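PDB 3CDL: transcriptional regulator AefR from Pseudomonas syringae pv. tomato, which probably binds cis-regulatory DNA as a transcription factor of the TetR family, through an N-terminal helix-turn-helix domain. Local coordinates for residues A39-K43 against R44-N48. Numbering follows the deposited sequence.
Sequences AEVSK and RTVYN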
ATOM      1  N   ALA B  39       3.302  29.643   3.010  1.00 43.70           N
ATOM      2  CA  ALA B  39       3.904  29.881   1.710  1.00 43.13           C
ATOM      3  C   ALA B  39       4.602  31.232   1.786  1.00 43.14           C
ATOM      4  O   ALA B  39       5.425  31.557   0.928  1.00 43.02           O
ATOM      5  CB  ALA B  39       2.855  29.870   0.614  1.00 42.58           C
ATOM      6  N   GLU B  40       4.279  31.978   2.850  1.00 43.29           N
ATOM      7  CA  GLU B  40       4.638  33.398   3.050  1.00 43.40           C
ATOM      8  C   GLU B  40       4.139  34.266   1.887  1.00 43.50           C
ATOM      9  O   GLU B  40       4.857  35.107   1.338  1.00 43.15           O
ATOM     10  CB  GLU B  40       6.134  33.576   3.371  1.00 43.35           C
ATOM     11  CG  GLU B  40       6.540  32.894   4.694  1.00 43.24           C
ATOM     12  CD  GLU B  40       7.992  33.309   5.134  1.00 43.56           C
ATOM     13  OE1 GLU B  40       8.876  32.351   5.246  1.00 42.66           O
ATOM     14  OE2 GLU B  40       8.253  34.576   5.376  1.00 43.84           O
ATOM     15  N   VAL B  41       2.866  34.049   1.553  1.00 43.88           N
ATOM     16  CA  VAL B  41       2.220  34.634   0.377  1.00 44.01           C
ATOM     17  C   VAL B  41       0.857  35.260   0.775  1.00 43.81           C
ATOM     18  O   VAL B  41       0.368  35.045   1.909  1.00 43.78           O
ATOM     19  CB  VAL B  41       2.085  33.540  -0.732  1.00 44.05           C
ATOM     20  CG1 VAL B  41       0.824  32.719  -0.535  1.00 44.42           C
ATOM     21  CG2 VAL B  41       2.141  34.142  -2.113  1.00 44.06           C
ATOM     22  N   SER B  42       0.266  36.052  -0.133  1.00 43.86           N
ATOM     23  CA  SER B  42      -1.021  36.703   0.178  1.00 43.97           C
ATOM     24  C   SER B  42      -2.168  35.737  -0.154  1.00 44.36           C
ATOM     25  O   SER B  42      -2.120  35.068  -1.212  1.00 44.58           O
ATOM     26  CB  SER B  42      -1.181  38.045  -0.594  1.00 43.43           C
ATOM     27  OG  SER B  42      -1.370  37.846  -2.043  1.00 43.23           O
ATOM     28  N   LYS B  43      -3.183  35.662   0.743  1.00 44.42           N
ATOM     29  CA  LYS B  43      -4.370  34.829   0.488  1.00 44.74           C
ATOM     30  C   LYS B  43      -4.708  34.908  -0.993  1.00 44.91           C
ATOM     31  O   LYS B  43      -5.055  33.904  -1.626  1.00 45.20           O
ATOM     32  CB  LYS B  43      -5.582  35.287   1.307  1.00 44.84           C
ATOM     33  CG  LYS B  43      -5.590  34.866   2.766  1.00 45.39           C
ATOM     34  CD  LYS B  43      -6.451  35.823   3.584  1.00 48.23           C
ATOM     35  CE  LYS B  43      -6.203  35.679   5.081  1.00 49.81           C
ATOM     36  NZ  LYS B  43      -6.554  36.924   5.829  1.00 50.03           N
ATOM     37  N   ARG B  44      -4.552  36.117  -1.525  1.00 44.69           N
ATOM     38  CA  ARG B  44      -4.847  36.460  -2.905  1.00 44.91           C
ATOM     39  C   ARG B  44      -4.035  35.635  -3.920  1.00 45.02           C
ATOM     40  O   ARG B  44      -4.620  34.955  -4.765  1.00 45.08           O
ATOM     41  CB  ARG B  44      -4.646  37.977  -3.095  1.00 44.79           C
ATOM     42  CG  ARG B  44      -5.167  38.554  -4.449  1.00 44.67           C
ATOM     43  CD  ARG B  44      -4.442  39.958  -4.541  1.00 44.79           C
ATOM     44  NE  ARG B  44      -4.658  40.603  -5.843  1.00 45.59           N
ATOM     45  CZ  ARG B  44      -5.774  41.406  -6.095  1.00 45.61           C
ATOM     46  NH1 ARG B  44      -6.812  41.592  -5.170  1.00 44.87           N
ATOM     47  NH2 ARG B  44      -5.838  41.969  -7.311  1.00 43.98           N
ATOM     48  N   THR B  45      -2.706  35.669  -3.837  1.00 45.02           N
ATOM     49  CA  THR B  45      -1.901  34.959  -4.841  1.00 45.11           C
ATOM     50  C   THR B  45      -2.102  33.432  -4.760  1.00 45.05           C
ATOM     51  O   THR B  45      -1.905  32.710  -5.737  1.00 45.01           O
ATOM     52  CB  THR B  45      -0.395  35.363  -4.821  1.00 45.13           C
ATOM     53  OG1 THR B  45       0.185  35.025  -3.556  1.00 45.48           O
ATOM     54  CG2 THR B  45      -0.214  36.866  -5.085  1.00 45.23           C
ATOM     55  N   VAL B  46      -2.527  32.958  -3.592  1.00 45.05           N
ATOM     56  CA  VAL B  46      -2.906  31.561  -3.398  1.00 44.87           C
ATOM     57  C   VAL B  46      -4.155  31.196  -4.205  1.00 45.02           C
ATOM     58  O   VAL B  46      -4.170  30.160  -4.868  1.00 44.87           O
ATOM     59  CB  VAL B  46      -3.114  31.221  -1.888  1.00 45.01           C
ATOM     60  CG1 VAL B  46      -3.882  29.914  -1.710  1.00 44.30           C
ATOM     61  CG2 VAL B  46      -1.778  31.132  -1.176  1.00 44.80           C
ATOM     62  N   TYR B  47      -5.192  32.037  -4.156  1.00 45.04           N
ATOM     63  CA  TYR B  47      -6.435  31.736  -4.875  1.00 45.35           C
ATOM     64  C   TYR B  47      -6.283  31.834  -6.392  1.00 45.44           C
ATOM     65  O   TYR B  47      -6.980  31.138  -7.139  1.00 45.12           O
ATOM     66  CB  TYR B  47      -7.612  32.590  -4.373  1.00 45.80           C
ATOM     67  CG  TYR B  47      -8.168  32.140  -3.032  1.00 46.14           C
ATOM     68  CD1 TYR B  47      -8.840  30.929  -2.904  1.00 46.34           C
ATOM     69  CD2 TYR B  47      -8.024  32.933  -1.889  1.00 47.56           C
ATOM     70  CE1 TYR B  47      -9.348  30.508  -1.666  1.00 46.41           C
ATOM     71  CE2 TYR B  47      -8.530  32.521  -0.647  1.00 47.35           C
ATOM     72  CZ  TYR B  47      -9.188  31.306  -0.552  1.00 46.54           C
ATOM     73  OH  TYR B  47      -9.689  30.896   0.653  1.00 46.84           O
ATOM     74  N   ASN B  48      -5.365  32.704  -6.824  1.00 45.86           N
ATOM     75  CA  ASN B  48      -4.981  32.850  -8.225  1.00 45.94           C
ATOM     76  C   ASN B  48      -4.518  31.520  -8.808  1.00 45.99           C
ATOM     77  O   ASN B  48      -5.023  31.074  -9.837  1.00 46.09           O
ATOM     78  CB  ASN B  48      -3.868  33.897  -8.374  1.00 46.04           C
ATOM     79  CG  ASN B  48      -4.340  35.325  -8.084  1.00 46.63           C
ATOM     80  OD1 ASN B  48      -5.509  35.680  -8.306  1.00 46.23           O
ATOM     81  ND2 ASN B  48      -3.414  36.158  -7.604  1.00 46.65           N
TER
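S42 meets the start of helix 43-49 with both its side chain and its carbonyl, gripping two successive backbone N-H groups, those of T45 and V46. It is the N-cap of the second helix in a predicted TetR helix-turn-helix, and the join illustrates how one residue can end a turn and begin a helix. Just before it, helix 32-39 gives way at E40, whose positive phi (56°) takes the chain out of helical geometry and turns it toward the next helix. With chi1 at 70°, OG of S42 sits between its backbone N and carbonyl carbon and accepts from T45 N at 3.1 Å, with an N-H...acceptor angle of 159°. CG2 of T45 lies 3.4 Å from S42 OG. Beside this bond, S42 O receives V46 N at 3.2 Å, as the first helical i to i+4 bond. The side chain of V41 points toward the start of helix 43-49, and V46, buried, packs on M32 and A36 of helix 32-39, tying the two helices together. One residue on, K43 O accepts from Y47 N at 3.1 Å. The same oxygen lies obliquely to the tyrosine ring, with CD2 of Y47 3.1 Å from K43 O.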